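Local coordinates for histidine triad (HIT) protein (Clostridium difficile, PDB 4EGU) that binds guanosine-5'-monophosphate and zinc and, as a member of the histidine triad family, probably acts on nucleotides through a histidine-linked intermediate, at residues 19-31 with 61-73. Numbering follows the deposited sequence. Where two conformers were deposited one is given.
Sequences TKVYEDDRVLAFN and DIVSHIHVVINKI. With 5GP (guanosine-5'-monophosphate), chain C.
H65 and D24 make the one direct hydrogen bond between the hairpin and the helix. H65 NE2 donates to D24 OD2 over 2.7 Å on its syn lone pair, with the acceptor in the imidazole plane and the two flat groups nearly coplanar (16°). The hydroxyl Y22 OH donates to the same D24 OD2 from above the carboxylate plane, while D24 OD1 accepts from R26 N (an Asx turn) and from V27 N, which makes it an Asx motif. Four bonds thus fix the carboxylate.

Apolar packing runs on the same face of the helix, from I62 to I73. V69 spreads both methyls beneath one face of the Y22 ring: CG1 makes a CH-pi contact 3.7 Å from the centroid, and CG2 lies 3.6 Å from CZ. V27 CG2 packs against the H65 ring edge, 3.6 Å from CD2, and also meets I62 and I66. I73 CD1 touches both V21 CG1 and A29 CB, beside the classic beta bulge where V21 and Y22 face A29.

I62 CD1 meets the R26 guanidinium obliquely, 3.4 Å from NH2; R26 bends at chi3 (78°), and NH1 lies near H65 CB, guanidinium and imidazole planes 12° apart. Its salt bridge to D61 is long, and a water held by R26 NH1 adds a weak link to D61 O.

The contact packs helix 61-77 on the N-terminal hairpin of the HIT-fold sheet, I66 touching V43 of strand 39-45 and Y103 of strand 103-107. N31 O, ending strand 27-31, accepts from GMP N2. On the helix, S64 OG bonds D61 of the second subunit and H67 packs on V63 of that subunit.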
ATOM      1  N   THR A  19      15.549  14.571  -5.118  1.00 15.86           N
ATOM      2  CA  THR A  19      14.811  15.660  -4.510  1.00 16.45           C
ATOM      3  C   THR A  19      14.080  15.111  -3.291  1.00 15.23           C
ATOM      4  O   THR A  19      13.080  14.407  -3.408  1.00 15.00           O
ATOM      5  CB  THR A  19      13.829  16.296  -5.505  1.00 19.68           C
ATOM      6  OG1 THR A  19      14.557  16.823  -6.618  1.00 22.93           O
ATOM      7  CG2 THR A  19      13.035  17.412  -4.845  1.00 20.02           C
ATOM      8  N   LYS A  20      14.603  15.448  -2.121  1.00 15.75           N
ATOM      9  CA  LYS A  20      14.171  14.884  -0.856  1.00 16.63           C
ATOM     10  C   LYS A  20      12.918  15.547  -0.312  1.00 15.57           C
ATOM     11  O   LYS A  20      12.795  16.774  -0.277  1.00 20.03           O
ATOM     12  CB  LYS A  20      15.288  15.060   0.147  1.00 21.67           C
ATOM     13  CG  LYS A  20      15.067  14.319   1.413  1.00 23.34           C
ATOM     14  CD  LYS A  20      16.284  14.388   2.284  1.00 24.90           C
ATOM     15  CE  LYS A  20      16.153  15.507   3.269  1.00 24.43           C
ATOM     16  NZ  LYS A  20      17.243  15.415   4.248  1.00 22.77           N
ATOM     17  N   VAL A  21      11.995  14.715   0.115  1.00 11.22           N
ATOM     18  CA  VAL A  21      10.729  15.100   0.703  1.00 11.30           C
ATOM     19  C   VAL A  21      10.675  14.796   2.203  1.00 10.32           C
ATOM     20  O   VAL A  21       9.992  15.483   2.969  1.00 12.37           O
ATOM     21  CB  VAL A  21       9.598  14.324  -0.048  1.00 12.66           C
ATOM     22  CG1 VAL A  21       8.245  14.565   0.588  1.00 14.10           C
ATOM     23  CG2 VAL A  21       9.591  14.712  -1.516  1.00 13.36           C
ATOM     24  N   TYR A  22      11.371  13.745   2.619  1.00 10.00           N
ATOM     25  CA  TYR A  22      11.413  13.333   4.011  1.00  9.58           C
ATOM     26  C   TYR A  22      12.716  12.616   4.269  1.00  9.01           C
ATOM     27  O   TYR A  22      13.183  11.853   3.413  1.00  9.75           O
ATOM     28  CB  TYR A  22      10.256  12.374   4.316  1.00 10.23           C
ATOM     29  CG  TYR A  22      10.246  11.863   5.738  1.00  9.74           C
ATOM     30  CD1 TYR A  22       9.516  12.525   6.718  1.00 10.69           C
ATOM     31  CD2 TYR A  22      10.980  10.753   6.114  1.00  9.79           C
ATOM     32  CE1 TYR A  22       9.504  12.075   8.017  1.00 11.16           C
ATOM     33  CE2 TYR A  22      10.985  10.302   7.431  1.00 10.10           C
ATOM     34  CZ  TYR A  22      10.238  10.985   8.384  1.00 10.21           C
ATOM     35  OH  TYR A  22      10.182  10.578   9.699  1.00 11.58           O
ATOM     36  N   GLU A  23      13.280  12.776   5.453  1.00  9.08           N
ATOM     37  CA  GLU A  23      14.355  11.905   5.882  1.00  9.44           C
ATOM     38  C   GLU A  23      14.383  11.816   7.397  1.00  9.81           C
ATOM     39  O   GLU A  23      14.288  12.838   8.098  1.00 11.60           O
ATOM     40  CB  GLU A  23      15.719  12.372   5.360  1.00  9.98           C
ATOM     41  CG  GLU A  23      16.815  11.310   5.528  1.00 11.69           C
ATOM     42  CD  GLU A  23      18.182  11.726   5.006  1.00 12.79           C
ATOM     43  OE1 GLU A  23      18.313  12.851   4.487  1.00 15.68           O
ATOM     44  OE2 GLU A  23      19.128  10.920   5.140  1.00 14.49           O
ATOM     45  N   ASP A  24      14.588  10.609   7.897  1.00  9.54           N
ATOM     46  CA  ASP A  24      14.953  10.370   9.283  1.00  9.90           C
ATOM     47  C   ASP A  24      16.047   9.297   9.294  1.00 10.69           C
ATOM     48  O   ASP A  24      16.680   9.033   8.254  1.00 11.59           O
ATOM     49  CB  ASP A  24      13.722  10.060  10.169  1.00 10.59           C
ATOM     50  CG  ASP A  24      13.026   8.737   9.838  1.00 11.14           C
ATOM     51  OD1 ASP A  24      13.611   7.876   9.173  1.00 11.46           O
ATOM     52  OD2 ASP A  24      11.857   8.584  10.293  1.00 12.63           O
ATOM     53  N   ASP A  25      16.311   8.701  10.452  1.00 10.99           N
ATOM     54  CA  ASP A  25      17.374   7.712  10.553  1.00 12.33           C
ATOM     55  C   ASP A  25      17.106   6.415   9.806  1.00 12.97           C
ATOM     56  O   ASP A  25      18.040   5.660   9.578  1.00 15.98           O
ATOM     57  CB  ASP A  25      17.685   7.383  12.015  1.00 13.46           C
ATOM     58  CG  ASP A  25      16.503   6.772  12.766  1.00 14.72           C
ATOM     59  OD1 ASP A  25      15.337   7.027  12.414  1.00 16.62           O
ATOM     60  OD2 ASP A  25      16.757   6.033  13.743  1.00 19.58           O
ATOM     61  N   ARG A  26      15.860   6.158   9.419  1.00 12.36           N
ATOM     62  CA  ARG A  26      15.369   4.862   8.910  0.50 12.15           C
ATOM     63  C   ARG A  26      14.808   4.911   7.500  1.00 11.12           C
ATOM     64  O   ARG A  26      14.764   3.880   6.843  1.00 11.29           O
ATOM     65  CB  ARG A  26      14.209   4.329   9.774  0.50 13.68           C
ATOM     66  CG  ARG A  26      14.599   3.754  11.116  0.50 16.58           C
ATOM     67  CD  ARG A  26      13.368   3.253  11.876  0.50 20.45           C
ATOM     68  NE  ARG A  26      12.905   1.956  11.391  0.50 23.12           N
ATOM     69  CZ  ARG A  26      11.737   1.406  11.714  0.50 25.21           C
ATOM     70  NH1 ARG A  26      10.898   2.040  12.521  0.50 25.67           N
ATOM     71  NH2 ARG A  26      11.407   0.217  11.229  0.50 25.14           N
ATOM     72  N   VAL A  27      14.248   6.053   7.101  1.00 11.42           N
ATOM     73  CA  VAL A  27      13.429   6.179   5.901  1.00 11.59           C
ATOM     74  C   VAL A  27      13.804   7.461   5.190  1.00 12.08           C
ATOM     75  O   VAL A  27      14.112   8.479   5.811  1.00 13.28           O
ATOM     76  CB  VAL A  27      11.916   6.179   6.280  1.00 13.33           C
ATOM     77  CG1 VAL A  27      11.049   6.666   5.130  1.00 14.10           C
ATOM     78  CG2 VAL A  27      11.465   4.780   6.720  1.00 14.51           C
ATOM     79  N   LEU A  28      13.758   7.413   3.868  1.00 12.31           N
ATOM     80  CA  LEU A  28      13.904   8.564   3.005  1.00 12.51           C
ATOM     81  C   LEU A  28      12.710   8.572   2.049  1.00 10.50           C
ATOM     82  O   LEU A  28      12.276   7.537   1.574  1.00 13.55           O
ATOM     83  CB  LEU A  28      15.203   8.493   2.164  1.00 16.53           C
ATOM     84  CG  LEU A  28      15.487   9.591   1.131  1.00 16.82           C
ATOM     85  CD1 LEU A  28      15.899  10.891   1.791  1.00 16.83           C
ATOM     86  CD2 LEU A  28      16.566   9.113   0.196  1.00 18.58           C
ATOM     87  N   ALA A  29      12.205   9.755   1.738  1.00  9.09           N
ATOM     88  CA  ALA A  29      11.226   9.913   0.672  1.00  8.48           C
ATOM     89  C   ALA A  29      11.731  10.947  -0.303  1.00  9.28           C
ATOM     90  O   ALA A  29      12.348  11.943   0.107  1.00 10.52           O
ATOM     91  CB  ALA A  29       9.850  10.311   1.191  1.00  8.72           C
ATOM     92  N   PHE A  30      11.480  10.731  -1.586  1.00  9.34           N
ATOM     93  CA  PHE A  30      12.005  11.584  -2.620  1.00 10.12           C
ATOM     94  C   PHE A  30      11.063  11.555  -3.817  1.00 10.15           C
ATOM     95  O   PHE A  30      10.285  10.627  -3.992  1.00 10.16           O
ATOM     96  CB  PHE A  30      13.466  11.176  -2.995  1.00 11.87           C
ATOM     97  CG  PHE A  30      13.632   9.711  -3.390  1.00 10.96           C
ATOM     98  CD1 PHE A  30      13.773   8.699  -2.443  1.00 12.84           C
ATOM     99  CD2 PHE A  30      13.608   9.343  -4.726  1.00 12.03           C
ATOM    100  CE1 PHE A  30      13.897   7.364  -2.827  1.00 13.74           C
ATOM    101  CE2 PHE A  30      13.749   8.016  -5.112  1.00 12.95           C
ATOM    102  CZ  PHE A  30      13.882   7.029  -4.160  1.00 14.23           C
ATOM    103  N   ASN A  31      11.123  12.571  -4.657  1.00 10.96           N
ATOM    104  CA  ASN A  31      10.230  12.586  -5.807  1.00 10.89           C
ATOM    105  C   ASN A  31      10.612  11.547  -6.838  1.00 10.96           C
ATOM    106  O   ASN A  31      11.794  11.323  -7.104  1.00 12.59           O
ATOM    107  CB  ASN A  31      10.240  13.958  -6.441  1.00 12.77           C
ATOM    108  CG  ASN A  31       9.572  14.997  -5.576  1.00 12.92           C
ATOM    109  OD1 ASN A  31       8.627  14.714  -4.823  1.00 14.39           O
ATOM    110  ND2 ASN A  31      10.026  16.219  -5.714  1.00 18.18           N
ATOM    111  N   ASP A  61       7.328  -3.920  10.979  1.00 10.93           N
ATOM    112  CA  ASP A  61       7.157  -2.583  11.501  0.50 10.64           C
ATOM    113  C   ASP A  61       7.761  -1.512  10.591  1.00 10.37           C
ATOM    114  O   ASP A  61       7.353  -0.357  10.674  1.00 11.31           O
ATOM    115  CB  ASP A  61       7.689  -2.450  12.937  0.50 11.74           C
ATOM    116  CG  ASP A  61       9.138  -2.916  13.106  0.50 12.87           C
ATOM    117  OD1 ASP A  61       9.811  -3.313  12.130  0.50 14.96           O
ATOM    118  OD2 ASP A  61       9.611  -2.881  14.261  0.50 15.37           O
ATOM    119  N   ILE A  62       8.699  -1.861   9.704  1.00  9.98           N
ATOM    120  CA  ILE A  62       9.185  -0.850   8.771  1.00  9.84           C
ATOM    121  C   ILE A  62       8.032  -0.337   7.911  1.00  9.17           C
ATOM    122  O   ILE A  62       8.009   0.838   7.526  1.00  9.62           O
ATOM    123  CB  ILE A  62      10.373  -1.369   7.930  1.00 11.71           C
ATOM    124  CG1 ILE A  62      10.998  -0.236   7.110  1.00 13.29           C
ATOM    125  CG2 ILE A  62       9.970  -2.506   7.023  1.00 11.40           C
ATOM    126  CD1 ILE A  62      11.520   0.944   7.915  1.00 14.89           C
ATOM    127  N   VAL A  63       7.069  -1.203   7.597  1.00  9.24           N
ATOM    128  CA  VAL A  63       5.912  -0.785   6.800  1.00  9.06           C
ATOM    129  C   VAL A  63       5.016   0.181   7.600  1.00  8.52           C
ATOM    130  O   VAL A  63       4.499   1.151   7.036  1.00  8.66           O
ATOM    131  CB  VAL A  63       5.143  -2.006   6.259  1.00 10.39           C
ATOM    132  CG1 VAL A  63       3.887  -1.576   5.519  1.00 11.58           C
ATOM    133  CG2 VAL A  63       6.048  -2.817   5.337  1.00 12.78           C
ATOM    134  N   SER A  64       4.827  -0.046   8.893  1.00  8.68           N
ATOM    135  CA  SER A  64       4.066   0.896   9.694  1.00  9.55           C
ATOM    136  C   SER A  64       4.789   2.254   9.754  1.00  8.71           C
ATOM    137  O   SER A  64       4.143   3.293   9.624  1.00  9.01           O
ATOM    138  CB  SER A  64       3.723   0.346  11.061  1.00 12.57           C
ATOM    139  OG  SER A  64       4.852   0.031  11.763  1.00 19.45           O
ATOM    140  N   HIS A  65       6.113   2.233   9.912  1.00  9.46           N
ATOM    141  CA  HIS A  65       6.826   3.490   9.949  1.00 10.08           C
ATOM    142  C   HIS A  65       6.705   4.231   8.606  1.00  9.25           C
ATOM    143  O   HIS A  65       6.493   5.452   8.599  1.00  9.15           O
ATOM    144  CB  HIS A  65       8.278   3.311  10.352  1.00 11.26           C
ATOM    145  CG  HIS A  65       8.953   4.621  10.593  1.00 12.22           C
ATOM    146  ND1 HIS A  65       8.507   5.549  11.515  1.00 14.23           N
ATOM    147  CD2 HIS A  65      10.008   5.187   9.972  1.00 12.32           C
ATOM    148  CE1 HIS A  65       9.295   6.611  11.477  1.00 14.60           C
ATOM    149  NE2 HIS A  65      10.221   6.410  10.554  1.00 13.01           N
ATOM    150  N   ILE A  66       6.812   3.505   7.500  1.00  8.42           N
ATOM    151  CA  ILE A  66       6.600   4.106   6.203  1.00  8.35           C
ATOM    152  C   ILE A  66       5.233   4.780   6.119  1.00  7.72           C
ATOM    153  O   ILE A  66       5.109   5.857   5.544  1.00  8.04           O
ATOM    154  CB  ILE A  66       6.814   3.053   5.107  1.00  8.79           C
ATOM    155  CG1 ILE A  66       8.322   2.784   4.935  1.00 10.44           C
ATOM    156  CG2 ILE A  66       6.146   3.436   3.797  1.00  9.28           C
ATOM    157  CD1 ILE A  66       8.638   1.577   4.043  1.00 13.84           C
ATOM    158  N   HIS A  67       4.198   4.139   6.667  1.00  7.85           N
ATOM    159  CA  HIS A  67       2.855   4.718   6.631  1.00  7.57           C
ATOM    160  C   HIS A  67       2.693   5.949   7.533  1.00  7.47           C
ATOM    161  O   HIS A  67       1.971   6.870   7.163  1.00  7.93           O
ATOM    162  CB  HIS A  67       1.801   3.663   6.902  1.00  7.70           C
ATOM    163  CG  HIS A  67       1.520   2.806   5.695  1.00  8.04           C
ATOM    164  ND1 HIS A  67       2.369   1.837   5.220  1.00  8.35           N
ATOM    165  CD2 HIS A  67       0.484   2.833   4.820  1.00  9.00           C
ATOM    166  CE1 HIS A  67       1.843   1.304   4.117  1.00  9.16           C
ATOM    167  NE2 HIS A  67       0.695   1.888   3.855  1.00  9.58           N
ATOM    168  N   VAL A  68       3.356   5.987   8.692  1.00  7.95           N
ATOM    169  CA  VAL A  68       3.394   7.221   9.469  1.00  8.18           C
ATOM    170  C   VAL A  68       4.024   8.344   8.623  1.00  7.99           C
ATOM    171  O   VAL A  68       3.518   9.467   8.602  1.00  8.40           O
ATOM    172  CB  VAL A  68       4.146   7.021  10.799  1.00  9.33           C
ATOM    173  CG1 VAL A  68       4.405   8.375  11.471  1.00 11.09           C
ATOM    174  CG2 VAL A  68       3.347   6.095  11.702  1.00 10.83           C
ATOM    175  N   VAL A  69       5.120   8.031   7.932  1.00  7.99           N
ATOM    176  CA  VAL A  69       5.782   9.005   7.068  1.00  8.07           C
ATOM    177  C   VAL A  69       4.843   9.489   5.955  1.00  7.43           C
ATOM    178  O   VAL A  69       4.774  10.691   5.699  1.00  8.01           O
ATOM    179  CB  VAL A  69       7.099   8.428   6.531  1.00  8.91           C
ATOM    180  CG1 VAL A  69       7.688   9.312   5.435  1.00  9.43           C
ATOM    181  CG2 VAL A  69       8.081   8.225   7.683  1.00  9.97           C
ATOM    182  N   ILE A  70       4.137   8.562   5.310  1.00  7.49           N
ATOM    183  CA  ILE A  70       3.191   8.948   4.269  1.00  7.45           C
ATOM    184  C   ILE A  70       2.183   9.958   4.824  1.00  7.45           C
ATOM    185  O   ILE A  70       1.927  10.990   4.203  1.00  7.83           O
ATOM    186  CB  ILE A  70       2.486   7.694   3.706  1.00  7.80           C
ATOM    187  CG1 ILE A  70       3.472   6.851   2.898  1.00  7.98           C
ATOM    188  CG2 ILE A  70       1.256   8.085   2.884  1.00  8.38           C
ATOM    189  CD1 ILE A  70       2.960   5.473   2.516  1.00  9.34           C
ATOM    190  N   ASN A  71       1.594   9.649   5.972  1.00  7.53           N
ATOM    191  CA  ASN A  71       0.590  10.534   6.541  1.00  7.74           C
ATOM    192  C   ASN A  71       1.204  11.890   6.946  1.00  7.94           C
ATOM    193  O   ASN A  71       0.553  12.926   6.793  1.00  8.54           O
ATOM    194  CB  ASN A  71      -0.123   9.905   7.723  1.00  8.25           C
ATOM    195  CG  ASN A  71      -1.245   8.987   7.308  1.00  8.56           C
ATOM    196  OD1 ASN A  71      -1.506   8.763   6.117  1.00 10.02           O
ATOM    197  ND2 ASN A  71      -1.942   8.466   8.302  1.00 10.36           N
ATOM    198  N   LYS A  72       2.442  11.888   7.443  1.00  7.75           N
ATOM    199  CA  LYS A  72       3.100  13.145   7.800  1.00  8.53           C
ATOM    200  C   LYS A  72       3.293  14.023   6.572  1.00  8.44           C
ATOM    201  O   LYS A  72       3.114  15.246   6.649  1.00  9.30           O
ATOM    202  CB  LYS A  72       4.449  12.868   8.470  1.00  8.85           C
ATOM    203  CG  LYS A  72       4.321  12.424   9.916  1.00  9.67           C
ATOM    204  CD  LYS A  72       5.660  12.157  10.570  1.00 10.47           C
ATOM    205  CE  LYS A  72       5.563  12.106  12.085  1.00 12.26           C
ATOM    206  NZ  LYS A  72       5.115  13.390  12.646  1.00 11.15           N
ATOM    207  N   ILE A  73       3.697  13.424   5.454  1.00  8.52           N
ATOM    208  CA  ILE A  73       3.880  14.165   4.222  1.00  9.09           C
ATOM    209  C   ILE A  73       2.532  14.697   3.738  1.00  9.03           C
ATOM    210  O   ILE A  73       2.413  15.867   3.364  1.00 10.19           O
ATOM    211  CB  ILE A  73       4.572  13.291   3.157  1.00  9.19           C
ATOM    212  CG1 ILE A  73       5.992  12.903   3.568  1.00  9.32           C
ATOM    213  CG2 ILE A  73       4.584  13.987   1.800  1.00 11.10           C
ATOM    214  CD1 ILE A  73       6.567  11.766   2.733  1.00 10.26           C
TER
HETATM  215  P   5GP C 201       8.579   0.480  -9.673  0.80 10.50           P
HETATM  216  O1P 5GP C 201       7.929   0.420 -11.038  0.80 13.64           O
HETATM  217  O2P 5GP C 201       9.807  -0.368  -9.493  0.80 11.45           O
HETATM  218  O3P 5GP C 201       7.593   0.185  -8.623  0.80  8.90           O
HETATM  219  O5' 5GP C 201       8.907   1.982  -9.358  0.80 15.29           O
HETATM  220  C5' 5GP C 201      10.220   2.471  -9.498  0.80 16.90           C
HETATM  221  C4' 5GP C 201      10.186   3.941  -9.701  0.80 15.01           C
HETATM  222  O4' 5GP C 201      11.515   4.453  -9.566  0.80 12.48           O
HETATM  223  C3' 5GP C 201       9.687   4.379 -11.080  0.80 13.37           C
HETATM  224  O3' 5GP C 201       8.451   5.086 -10.950  0.80 13.24           O
HETATM  225  C2' 5GP C 201      10.804   5.317 -11.598  0.80 13.87           C
HETATM  226  O2' 5GP C 201      10.358   6.491 -12.249  0.80 14.76           O
HETATM  227  C1' 5GP C 201      11.614   5.617 -10.328  0.80 12.94           C
HETATM  228  N9  5GP C 201      13.029   5.869 -10.554  0.80 13.59           N
HETATM  229  C8  5GP C 201      13.855   5.052 -11.235  0.80 16.51           C
HETATM  230  N7  5GP C 201      15.107   5.548 -11.220  0.80 18.84           N
HETATM  231  C5  5GP C 201      15.067   6.688 -10.500  0.80 15.00           C
HETATM  232  C6  5GP C 201      16.043   7.612 -10.160  0.80 15.43           C
HETATM  233  O6  5GP C 201      17.256   7.518 -10.519  0.80 19.38           O
HETATM  234  N1  5GP C 201      15.617   8.636  -9.404  0.80 15.17           N
HETATM  235  C2  5GP C 201      14.331   8.791  -8.993  0.80 12.66           C
HETATM  236  N2  5GP C 201      14.044   9.868  -8.247  0.80 13.91           N
HETATM  237  N3  5GP C 201      13.352   7.929  -9.310  0.80 12.34           N
HETATM  238  C4  5GP C 201      13.747   6.879 -10.065  0.80 14.76           C
HETATM  239  O   HOH W   1       8.107   1.243  13.565  1.00 38.44           O